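Local coordinates for mandelate racemase/muconate lactonizing enzyme, C-terminal domain protein (Paracoccus denitrificans, PDB 4DWD) that binds magnesium and may act as a hydro-lyase, as a member of the mandelate racemase group of the enolase superfamily, at residues E64-E67 and V73-D76; V28-E33 and W103-K108; V268-V273 and T279-C284; A6-L11 and D58-L63; A50-V55 and T369-G374. One frame throughout, in Å; residues are numbered along the deposited sequence.

Interaction 1 of 5, residues E64-E67 and V73-D76; sequences EGQE and VLLD
Leu74, on helix 71-81, pushes the fork of its side chain against the loop at Gln66 and Glu67, and the contact is tightest there. Its two methyls sit astride the first side-chain carbon of the glutamine: Leu74 CD1 and CD2 are each 3.8 Å from Gln66 CB. Leu74 CD2 comes nearer to Gln66 CG, at 3.7 Å, whereas Leu74 CD1 reaches past the side chain to the loop backbone, 3.4 Å from Glu67 O, a van der Waals touch on a carbonyl. The glutamine bends at its second torsion (chi2 -64°), which carries the amide past the leucine at a slant, with Gln66 OE1 3.8 Å from Leu74 CD2. Phe62 and Leu63 of helix 49-63 pack on the same leucine, which is buried.

The other flank is looser. Gln66 is partly exposed, and the carboxylate of Glu67 leads away from the helix, its OE2 forming a salt bridge with Lys4, while the residue also packs on Lys116 of the second subunit. Backbone bonds from Gly65 and Gln66 to Ile5 tie the loop to the start of the first strand. Glu64 and Glu67 can each bind a calcium ion, though neither site is filled in this chain. One helix ends and the next plugs the loop with a leucine: a short helix-to-helix turn within the N-terminal capping domain of the enolase fold.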
# COMPACT_ATOMS: atom_id res chain seq x y z
N GLU B 64 25.63 40.33 9.34
CA GLU B 64 26.23 41.67 9.31
C GLU B 64 27.45 41.64 8.38
O GLU B 64 28.31 40.77 8.51
CB GLU B 64 26.50 42.19 10.73
CG GLU B 64 25.20 42.57 11.45
CD GLU B 64 25.33 42.80 12.95
OE1 GLU B 64 26.44 42.59 13.50
OE2 GLU B 64 24.33 43.19 13.58
N GLY B 65 27.48 42.55 7.41
CA GLY B 65 28.54 42.63 6.39
C GLY B 65 28.23 41.90 5.09
O GLY B 65 29.00 41.97 4.13
N GLN B 66 27.10 41.20 5.06
CA GLN B 66 26.72 40.41 3.89
C GLN B 66 25.73 41.16 2.99
O GLN B 66 25.17 42.18 3.38
CB GLN B 66 26.14 39.06 4.32
CG GLN B 66 27.12 38.17 5.07
CD GLN B 66 28.31 37.77 4.21
OE1 GLN B 66 28.14 37.23 3.13
NE2 GLN B 66 29.51 38.02 4.71
N GLU B 67 25.51 40.64 1.78
CA GLU B 67 24.68 41.32 0.79
C GLU B 67 23.19 41.04 1.01
O GLU B 67 22.78 39.88 1.08
CB GLU B 67 25.11 40.89 -0.61
CG GLU B 67 26.52 41.31 -0.99
CD GLU B 67 26.58 42.75 -1.46
OE1 GLU B 67 25.50 43.38 -1.56
OE2 GLU B 67 27.69 43.25 -1.74
N VAL B 73 20.68 32.21 0.00
CA VAL B 73 21.92 31.52 0.33
C VAL B 73 22.30 31.78 1.79
O VAL B 73 22.67 30.87 2.52
CB VAL B 73 23.07 31.92 -0.61
CG1 VAL B 73 24.38 31.26 -0.20
CG2 VAL B 73 22.72 31.53 -2.04
N LEU B 74 22.19 33.04 2.23
CA LEU B 74 22.56 33.35 3.62
C LEU B 74 21.70 32.60 4.62
O LEU B 74 22.23 32.01 5.56
CB LEU B 74 22.43 34.85 3.89
CG LEU B 74 23.42 35.75 3.16
CD1 LEU B 74 22.97 37.21 3.22
CD2 LEU B 74 24.82 35.59 3.74
N LEU B 75 20.39 32.61 4.42
CA LEU B 75 19.50 32.00 5.41
C LEU B 75 19.41 30.48 5.29
O LEU B 75 19.18 29.80 6.28
CB LEU B 75 18.12 32.67 5.41
CG LEU B 75 18.20 34.14 5.84
CD1 LEU B 75 16.81 34.73 5.67
CD2 LEU B 75 18.70 34.32 7.27
N ASP B 76 19.64 29.92 4.10
CA ASP B 76 19.73 28.47 4.01
C ASP B 76 21.03 27.96 4.61
O ASP B 76 21.05 26.88 5.22
CB ASP B 76 19.54 27.97 2.56
CG ASP B 76 18.13 28.20 2.04
OD1 ASP B 76 17.25 28.67 2.81
OD2 ASP B 76 17.89 27.90 0.86

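Interaction 2 of 5, residues V28-E33 and W103-K108; sequences VRITAE and WDLKGK
Ile30 is the first residue along strand 24-32 to touch Leu105 of helix 90-110; Val28, two places earlier on the same side of the strand, packs instead on Ala97, farther back on that helix. Between them Arg29 NH2 forms a salt bridge with Glu9. The isoleucine meets the leucine with its short branch, Ile30 CG2 lying 3.6 Å from Leu105 CD1, and the two side chains lie roughly perpendicular. A first torsion of -53° sets CG2 opposite the backbone N, facing the leucine, and leaves the longer CG1 arm beside that N. Leu105 CD1 is also 3.6 Å from the carbonyl atom Ile30 O, so the methyl rests on the strand backbone as well as on the side chain. Ala101 and Leu102 pack on the same isoleucine.

This is the core of the alpha+beta capping domain of the enolase superfamily, where a long helix lies over one face of an antiparallel sheet and alternate strand residues turn inward. Thr31 accordingly points away from the helix and touches Val37. Ala32 faces inward again, its CB 4.2 Å from Leu105 CD2, so the fork of the leucine spans two inward positions. An alanine in place of Leu105 would remove both methyls and is likely to open a gap between helix and sheet, leaving Ile30 CG2 and Ala32 CB without this leucine's packing. At Glu33 the strand has ended, and the carboxylate OE2 accepts a hydrogen bond from Lys4 N.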
# COMPACT_ATOMS: atom_id res chain seq x y z
N VAL B 28 12.40 41.77 14.15
CA VAL B 28 13.79 41.91 13.74
C VAL B 28 13.88 43.16 12.87
O VAL B 28 13.12 43.31 11.91
CB VAL B 28 14.30 40.66 12.99
CG1 VAL B 28 15.70 40.89 12.45
CG2 VAL B 28 14.30 39.45 13.91
N ARG B 29 14.78 44.07 13.23
CA ARG B 29 15.04 45.24 12.41
C ARG B 29 16.43 45.09 11.80
O ARG B 29 17.41 44.95 12.52
CB ARG B 29 14.94 46.54 13.23
CG ARG B 29 15.33 47.77 12.40
CD ARG B 29 15.01 49.08 13.10
NE ARG B 29 15.65 49.20 14.40
CZ ARG B 29 15.23 50.03 15.35
NH1 ARG B 29 14.17 50.80 15.14
NH2 ARG B 29 15.85 50.08 16.51
N ILE B 30 16.48 45.10 10.47
CA ILE B 30 17.76 45.03 9.75
C ILE B 30 18.02 46.37 9.07
O ILE B 30 17.19 46.85 8.31
CB ILE B 30 17.81 43.87 8.73
CG1 ILE B 30 17.46 42.54 9.43
CG2 ILE B 30 19.19 43.78 8.07
CD1 ILE B 30 17.63 41.28 8.60
N THR B 31 19.19 46.95 9.34
CA THR B 31 19.59 48.22 8.76
C THR B 31 20.71 47.97 7.78
O THR B 31 21.68 47.27 8.10
CB THR B 31 20.04 49.21 9.85
OG1 THR B 31 19.00 49.31 10.84
CG2 THR B 31 20.30 50.60 9.26
N ALA B 32 20.55 48.49 6.57
CA ALA B 32 21.58 48.37 5.54
C ALA B 32 22.60 49.49 5.71
O ALA B 32 22.38 50.45 6.47
CB ALA B 32 20.95 48.43 4.16
N GLU B 33 23.72 49.38 4.99
CA GLU B 33 24.79 50.36 5.09
C GLU B 33 24.36 51.77 4.67
O GLU B 33 24.98 52.75 5.08
CB GLU B 33 26.02 49.90 4.29
CG GLU B 33 25.78 49.71 2.80
CD GLU B 33 27.00 49.21 2.04
OE1 GLU B 33 28.15 49.63 2.36
OE2 GLU B 33 26.82 48.41 1.10
N TRP B 103 13.56 40.77 2.71
CA TRP B 103 12.62 41.09 1.62
C TRP B 103 12.14 42.52 1.65
O TRP B 103 11.97 43.16 0.61
CB TRP B 103 11.43 40.13 1.66
CG TRP B 103 11.63 38.94 0.77
CD1 TRP B 103 11.94 37.64 1.15
CD2 TRP B 103 11.51 38.89 -0.69
NE1 TRP B 103 12.03 36.81 0.06
CE2 TRP B 103 11.79 37.50 -1.08
CE3 TRP B 103 11.24 39.83 -1.67
CZ2 TRP B 103 11.77 37.09 -2.42
CZ3 TRP B 103 11.24 39.41 -3.01
CH2 TRP B 103 11.49 38.07 -3.37
N ASP B 104 11.88 43.03 2.85
CA ASP B 104 11.49 44.44 3.01
C ASP B 104 12.63 45.35 2.51
O ASP B 104 12.41 46.27 1.69
CB ASP B 104 11.14 44.70 4.49
CG ASP B 104 10.42 46.03 4.72
OD1 ASP B 104 9.76 46.55 3.80
OD2 ASP B 104 10.51 46.53 5.86
N LEU B 105 13.86 45.05 2.94
CA LEU B 105 15.03 45.80 2.45
C LEU B 105 15.20 45.70 0.94
O LEU B 105 15.49 46.70 0.27
CB LEU B 105 16.32 45.36 3.14
CG LEU B 105 16.66 45.99 4.48
CD1 LEU B 105 17.86 45.29 5.09
CD2 LEU B 105 16.90 47.49 4.34
N LYS B 106 15.03 44.49 0.41
CA LYS B 106 15.14 44.26 -1.02
C LYS B 106 14.13 45.10 -1.82
O LYS B 106 14.49 45.71 -2.83
CB LYS B 106 14.99 42.76 -1.31
CG LYS B 106 14.95 42.43 -2.79
CD LYS B 106 14.83 40.93 -2.99
CE LYS B 106 14.57 40.62 -4.45
NZ LYS B 106 14.51 39.15 -4.68
N GLY B 107 12.88 45.13 -1.38
CA GLY B 107 11.86 45.93 -2.05
C GLY B 107 12.22 47.41 -2.03
O GLY B 107 12.06 48.10 -3.03
N LYS B 108 12.69 47.89 -0.88
CA LYS B 108 13.15 49.28 -0.79
C LYS B 108 14.35 49.54 -1.71
O LYS B 108 14.37 50.54 -2.43
CB LYS B 108 13.44 49.66 0.66
CG LYS B 108 12.20 49.64 1.54
CD LYS B 108 12.53 50.00 2.98
CE LYS B 108 11.29 49.86 3.85
NZ LYS B 108 11.50 50.48 5.19

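Interaction 3 of 5, residues V268-V273 and T279-C284; sequences VQPDIV and TGMMQC
Met281, modelled as selenomethionine, lays its selenium against the ring of Pro270, with SE 3.7 Å from Pro270 CG and 3.9 Å from Pro270 CB. Cys284, one turn farther along the helix, adds a wider touch at the same corner of the ring, its CB 4.3 Å from Pro270 CG. Asp271 starts its side chain away from the helix, and its carboxylate is held by other groups. Its OD1 accepts from Val273 N at 2.9 Å in a nearly straight bond (165° at the hydrogen), met on the anti side and 24° out of the carboxylate plane. That bond closes an Asx turn, while OD2 is hydrogen-bonded to His298 ND1.

The methionine can touch both Pro270 and Ile272 because it is bent at its second and third torsions (chi2 -75°). The bends curl its methyl to the loop backbone, with Met281 CE 3.4 Å from Pro270 O; nearer the helix, Met281 CG lies 3.6 Å from Ile272 CG1. Phe295 packs on Pro270, Met281 and Cys284 alike, closing this corner. Strand 267-268, the loop and helix 277-291 form one beta-alpha unit of the barrel domain.

Helix and loop thus meet through apolar surfaces and a bent selenoether chain, while the polar end of the loop is steered elsewhere. The side chain of Asp271 lies about 5 Å from that of Glu249, a calcium-binding residue whose site is empty in this chain; bonded to a histidine, Asp271 is placed in a way that recalls the Asp-His dyad of mandelate racemase.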
# COMPACT_ATOMS: atom_id res chain seq x y z
N VAL B 268 -3.52 23.03 3.72
CA VAL B 268 -2.37 23.24 4.59
C VAL B 268 -2.21 24.73 4.94
O VAL B 268 -2.51 25.61 4.12
CB VAL B 268 -1.04 22.67 4.01
CG1 VAL B 268 -1.17 21.15 3.83
CG2 VAL B 268 -0.64 23.38 2.71
N GLN B 269 -1.74 24.97 6.17
CA GLN B 269 -1.77 26.30 6.79
C GLN B 269 -0.48 26.67 7.53
O GLN B 269 -0.54 27.12 8.67
CB GLN B 269 -2.94 26.36 7.77
CG GLN B 269 -4.24 25.86 7.17
CD GLN B 269 -5.36 26.01 8.16
OE1 GLN B 269 -5.58 25.12 8.99
NE2 GLN B 269 -6.07 27.13 8.08
N PRO B 270 0.69 26.52 6.86
CA PRO B 270 1.89 27.01 7.54
C PRO B 270 1.81 28.54 7.74
O PRO B 270 1.02 29.23 7.08
CB PRO B 270 3.01 26.63 6.57
CG PRO B 270 2.36 26.70 5.22
CD PRO B 270 0.95 26.19 5.45
N ASP B 271 2.64 29.06 8.65
CA ASP B 271 2.57 30.46 9.09
C ASP B 271 3.89 31.13 8.76
O ASP B 271 4.96 30.68 9.21
CB ASP B 271 2.27 30.51 10.61
CG ASP B 271 2.08 31.91 11.15
OD1 ASP B 271 2.77 32.85 10.70
OD2 ASP B 271 1.26 32.05 12.08
N ILE B 272 3.80 32.24 8.03
CA ILE B 272 4.96 32.98 7.54
C ILE B 272 5.93 33.51 8.61
O ILE B 272 7.10 33.77 8.30
CB ILE B 272 4.45 34.13 6.61
CG1 ILE B 272 5.53 34.65 5.64
CG2 ILE B 272 3.79 35.27 7.40
CD1 ILE B 272 4.89 35.25 4.41
N VAL B 273 5.45 33.69 9.85
CA VAL B 273 6.33 34.12 10.94
C VAL B 273 6.75 32.97 11.84
O VAL B 273 7.56 33.16 12.76
CB VAL B 273 5.74 35.29 11.79
CG1 VAL B 273 5.49 36.50 10.92
CG2 VAL B 273 4.48 34.89 12.55
N THR B 279 10.26 33.77 1.35
CA THR B 279 10.92 32.79 0.48
C THR B 279 10.37 31.38 0.72
O THR B 279 10.00 30.68 -0.23
CB THR B 279 12.43 32.82 0.73
OG1 THR B 279 12.90 34.17 0.56
CG2 THR B 279 13.16 31.91 -0.25
N GLY B 280 10.29 30.98 1.98
CA GLY B 280 9.84 29.63 2.30
C GLY B 280 8.36 29.42 2.04
O GLY B 280 7.95 28.33 1.62
N MSE B 281 7.55 30.45 2.28
CA MSE B 281 6.12 30.34 2.05
C MSE B 281 5.83 30.18 0.57
O MSE B 281 4.91 29.44 0.19
CB MSE B 281 5.34 31.47 2.70
CG MSE B 281 5.39 31.32 4.23
SE MSE B 281 4.19 29.88 4.87
CE MSE B 281 2.52 30.83 4.54
N MSE B 282 6.62 30.83 -0.28
CA MSE B 282 6.46 30.63 -1.73
C MSE B 282 6.79 29.21 -2.12
O MSE B 282 6.12 28.63 -2.97
CB MSE B 282 7.27 31.65 -2.55
CG MSE B 282 6.81 33.10 -2.35
SE MSE B 282 5.02 33.46 -3.12
CE MSE B 282 5.52 33.42 -5.01
N GLN B 283 7.82 28.62 -1.50
CA GLN B 283 8.14 27.21 -1.75
C GLN B 283 7.02 26.30 -1.27
O GLN B 283 6.70 25.31 -1.93
CB GLN B 283 9.45 26.82 -1.07
CG GLN B 283 10.66 27.53 -1.67
CD GLN B 283 11.89 27.46 -0.80
OE1 GLN B 283 11.85 26.95 0.33
NE2 GLN B 283 12.99 27.98 -1.31
N CYS B 284 6.44 26.60 -0.11
CA CYS B 284 5.32 25.82 0.38
C CYS B 284 4.11 25.89 -0.55
O CYS B 284 3.43 24.89 -0.77
CB CYS B 284 4.93 26.26 1.79
SG CYS B 284 6.14 25.84 3.07

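Interaction 4 of 5, residues A6-L11 and D58-L63; sequences AKVEAL and DIAPFL
Behind the contact of Val8 with Ala60, the carbonyl oxygen of Ile59 takes two N-H groups: Leu63 N at 3.0 Å and, weakly, Phe62 N at 2.9 Å. The doubling falls where Pro61, which has no N-H to give, kinks helix 49-63 near its end. This end of the helix lies on the antiparallel sheet of the capping domain, against strand 5-14, on the side of the strand opposite Lys7 and Glu9, which point away.

Val8 is the strand's main contribution. Ala60 is small enough to let the backbones come close, the CA atoms of Val8 and Ala60 being 5.3 Å apart, and the two side chains meet at their CB atoms, 3.7 Å from each other. The first torsion of Val8 (177°) sends CG1 opposite its own N and over the alanine methyl, with Val8 CG1 3.9 Å from Ala60 CB. The second branch reaches toward the next turn, where Leu63 crosses it at a slant. Just before Val8, Ala6 and Lys7 both face Thr31 in a classic beta bulge, and the N-H of Val8 is taken by the carboxylate of Glu64, a calcium-binding residue, so strand and helix end are joined by a hydrogen bond beside the apolar contact. Ile59 packs on Ala94 and Leu95 of helix 90-110. Val8 CG2 ends 4.1 Å from Leu63 CB.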
# COMPACT_ATOMS: atom_id res chain seq x y z
N ALA B 6 24.18 46.22 7.64
CA ALA B 6 25.01 46.89 8.63
C ALA B 6 24.72 46.40 10.04
O ALA B 6 25.64 46.22 10.85
CB ALA B 6 24.81 48.40 8.55
N LYS B 7 23.45 46.18 10.34
CA LYS B 7 23.02 45.90 11.69
C LYS B 7 21.76 45.02 11.69
O LYS B 7 20.85 45.22 10.89
CB LYS B 7 22.73 47.22 12.41
CG LYS B 7 22.52 47.07 13.91
CD LYS B 7 22.54 48.41 14.62
CE LYS B 7 22.42 48.21 16.13
NZ LYS B 7 23.00 49.34 16.91
N VAL B 8 21.74 44.06 12.60
CA VAL B 8 20.56 43.23 12.81
C VAL B 8 20.18 43.35 14.29
O VAL B 8 20.99 43.06 15.17
CB VAL B 8 20.82 41.75 12.45
CG1 VAL B 8 19.60 40.90 12.76
CG2 VAL B 8 21.23 41.60 10.98
N GLU B 9 18.96 43.80 14.55
CA GLU B 9 18.48 43.98 15.92
C GLU B 9 17.30 43.07 16.21
O GLU B 9 16.39 42.95 15.38
CB GLU B 9 17.99 45.40 16.15
CG GLU B 9 19.06 46.46 16.15
CD GLU B 9 18.42 47.82 16.11
OE1 GLU B 9 17.96 48.30 17.16
OE2 GLU B 9 18.32 48.39 15.02
N ALA B 10 17.31 42.47 17.39
CA ALA B 10 16.21 41.62 17.86
C ALA B 10 15.46 42.38 18.96
O ALA B 10 16.05 42.73 19.98
CB ALA B 10 16.76 40.30 18.40
N LEU B 11 14.17 42.63 18.74
CA LEU B 11 13.38 43.52 19.60
C LEU B 11 12.13 42.84 20.15
O LEU B 11 11.31 42.30 19.41
CB LEU B 11 12.95 44.75 18.79
CG LEU B 11 14.06 45.60 18.14
CD1 LEU B 11 13.44 46.70 17.30
CD2 LEU B 11 15.02 46.16 19.18
N ASP B 58 23.14 33.99 17.18
CA ASP B 58 23.53 33.04 16.14
C ASP B 58 23.47 33.61 14.73
O ASP B 58 24.37 33.36 13.91
CB ASP B 58 22.70 31.76 16.24
CG ASP B 58 22.75 31.13 17.62
OD1 ASP B 58 23.81 31.17 18.29
OD2 ASP B 58 21.72 30.58 18.06
N ILE B 59 22.43 34.38 14.42
CA ILE B 59 22.18 34.82 13.05
C ILE B 59 22.81 36.18 12.75
O ILE B 59 23.52 36.33 11.76
CB ILE B 59 20.68 34.82 12.72
CG1 ILE B 59 20.10 33.41 12.94
CG2 ILE B 59 20.43 35.29 11.29
CD1 ILE B 59 18.58 33.36 12.88
N ALA B 60 22.53 37.16 13.61
CA ALA B 60 23.02 38.53 13.43
C ALA B 60 24.52 38.63 13.10
O ALA B 60 24.88 39.30 12.13
CB ALA B 60 22.65 39.40 14.62
N PRO B 61 25.40 37.96 13.89
CA PRO B 61 26.83 38.11 13.59
C PRO B 61 27.19 37.60 12.20
O PRO B 61 28.14 38.08 11.59
CB PRO B 61 27.53 37.25 14.66
CG PRO B 61 26.53 37.08 15.74
CD PRO B 61 25.17 37.16 15.11
N PHE B 62 26.43 36.63 11.69
CA PHE B 62 26.68 36.08 10.36
C PHE B 62 26.18 36.98 9.24
O PHE B 62 26.83 37.12 8.21
CB PHE B 62 26.07 34.68 10.25
CG PHE B 62 26.11 34.12 8.86
CD1 PHE B 62 27.29 33.58 8.35
CD2 PHE B 62 24.98 34.14 8.04
CE1 PHE B 62 27.34 33.07 7.06
CE2 PHE B 62 25.02 33.62 6.75
CZ PHE B 62 26.21 33.09 6.27
N LEU B 63 25.01 37.59 9.43
CA LEU B 63 24.43 38.45 8.40
C LEU B 63 25.11 39.80 8.24
O LEU B 63 25.12 40.36 7.16
CB LEU B 63 22.95 38.70 8.68
CG LEU B 63 22.02 37.50 8.62
CD1 LEU B 63 20.60 37.97 8.93
CD2 LEU B 63 22.08 36.86 7.24

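Interaction 5 of 5, residues A50-V55 and T369-G374; sequences ASLGVV and TEITVG
Leu52 and Ile371 meet nearly square-on, one from helix 49-63 and the other from strand 368-372. That strand comes from the far end of the chain, yet runs antiparallel beside strand 5-14 in the sheet of the N-terminal capping domain and shares the helix over it.

The isoleucine points at the helix and splits its two branches between neighbouring residues. A first torsion of -56° lays CG1 beside the backbone N, where it lies against the root and one methyl of the leucine: Ile371 CG1 is 3.8 Å from Leu52 CB and also 3.8 Å from Leu52 CD1. The other branch, CG2, stands opposite that N and rests on the helix backbone at Gly53. A serine in place of Ile371 would lack the CG1 arm's reach and is likely to leave a gap beside Leu52 CD1 and over the backbone of Gly53. Leu52 also packs on Ala10 and Ser12 of strand 5-14, bridging the two strands, while Ala50 on another side of the helix touches Arg57 of the third subunit. Ile371 CG2 comes within 3.8 Å of Gly53 N and 3.9 Å of Gly53 CA.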
# COMPACT_ATOMS: atom_id res chain seq x y z
N ALA B 50 13.01 33.32 22.95
CA ALA B 50 14.01 32.35 22.52
C ALA B 50 14.40 32.60 21.05
O ALA B 50 15.59 32.60 20.71
CB ALA B 50 13.52 30.92 22.73
N SER B 51 13.41 32.84 20.18
CA SER B 51 13.73 33.17 18.79
C SER B 51 14.59 34.43 18.66
O SER B 51 15.53 34.47 17.87
CB SER B 51 12.47 33.30 17.92
OG SER B 51 11.82 32.05 17.76
N LEU B 52 14.25 35.45 19.43
CA LEU B 52 15.03 36.69 19.43
C LEU B 52 16.47 36.47 19.90
O LEU B 52 17.39 37.06 19.34
CB LEU B 52 14.33 37.75 20.27
CG LEU B 52 12.99 38.28 19.75
CD1 LEU B 52 12.41 39.26 20.76
CD2 LEU B 52 13.12 38.93 18.37
N GLY B 53 16.65 35.60 20.89
CA GLY B 53 17.99 35.23 21.35
C GLY B 53 18.79 34.51 20.27
O GLY B 53 19.99 34.75 20.11
N VAL B 54 18.13 33.64 19.50
CA VAL B 54 18.80 32.95 18.40
C VAL B 54 19.19 33.96 17.31
O VAL B 54 20.29 33.90 16.77
CB VAL B 54 17.92 31.80 17.86
CG1 VAL B 54 18.46 31.27 16.54
CG2 VAL B 54 17.85 30.66 18.88
N VAL B 55 18.31 34.92 17.02
CA VAL B 55 18.69 36.00 16.09
C VAL B 55 19.95 36.74 16.59
O VAL B 55 20.93 36.86 15.85
CB VAL B 55 17.54 37.00 15.86
CG1 VAL B 55 17.99 38.19 15.01
CG2 VAL B 55 16.36 36.31 15.18
N THR B 369 12.39 46.37 23.98
CA THR B 369 13.54 45.90 24.72
C THR B 369 14.41 45.15 23.73
O THR B 369 13.95 44.20 23.09
CB THR B 369 13.12 44.96 25.87
OG1 THR B 369 12.33 45.70 26.82
CG2 THR B 369 14.33 44.37 26.59
N GLU B 370 15.66 45.58 23.58
CA GLU B 370 16.56 44.84 22.72
C GLU B 370 17.05 43.57 23.41
O GLU B 370 17.43 43.59 24.59
CB GLU B 370 17.75 45.68 22.24
CG GLU B 370 18.47 44.98 21.09
CD GLU B 370 19.69 45.72 20.57
OE1 GLU B 370 20.02 46.78 21.13
OE2 GLU B 370 20.32 45.22 19.61
N ILE B 371 17.04 42.47 22.66
CA ILE B 371 17.58 41.21 23.13
C ILE B 371 18.97 41.13 22.55
O ILE B 371 19.15 41.17 21.34
CB ILE B 371 16.72 40.03 22.63
CG1 ILE B 371 15.25 40.21 23.06
CG2 ILE B 371 17.31 38.69 23.08
CD1 ILE B 371 15.02 40.37 24.55
N THR B 372 19.97 41.07 23.42
CA THR B 372 21.34 41.12 22.96
C THR B 372 22.08 39.88 23.39
O THR B 372 21.56 39.07 24.16
CB THR B 372 22.10 42.35 23.50
OG1 THR B 372 22.14 42.29 24.93
CG2 THR B 372 21.43 43.65 23.07
N VAL B 373 23.31 39.73 22.90
CA VAL B 373 24.16 38.65 23.35
C VAL B 373 24.42 38.86 24.83
O VAL B 373 25.00 39.87 25.24
CB VAL B 373 25.47 38.60 22.54
CG1 VAL B 373 26.44 37.59 23.13
CG2 VAL B 373 25.15 38.28 21.09
N GLY B 374 23.91 37.93 25.64
CA GLY B 374 24.10 37.96 27.08
C GLY B 374 23.08 38.69 27.94
O GLY B 374 23.28 38.74 29.15

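Interactions 1, 2, 4 and 5 belong to the capping domain, and interaction 3 to the barrel. Interactions 4 and 5 share helix 49-63, have centres 9 Å apart, and meet neighbouring strands 5-14 and 368-372. Interaction 2 reaches the same sheet through strand 24-32; the centres of interactions 2 and 4 are 12 Å apart. Along the chain the segments of 2, 4 and 5 alternate, so the strands and helices interlock, and the last strand, arriving after the barrel, closes the first domain. Interaction 1 follows directly on helix 49-63. The centres of interactions 1 and 4 are 10 Å apart. Interaction 3 is tied to the cap by a probable hydrogen bond between Trp103 NE1 and Thr279 OG1.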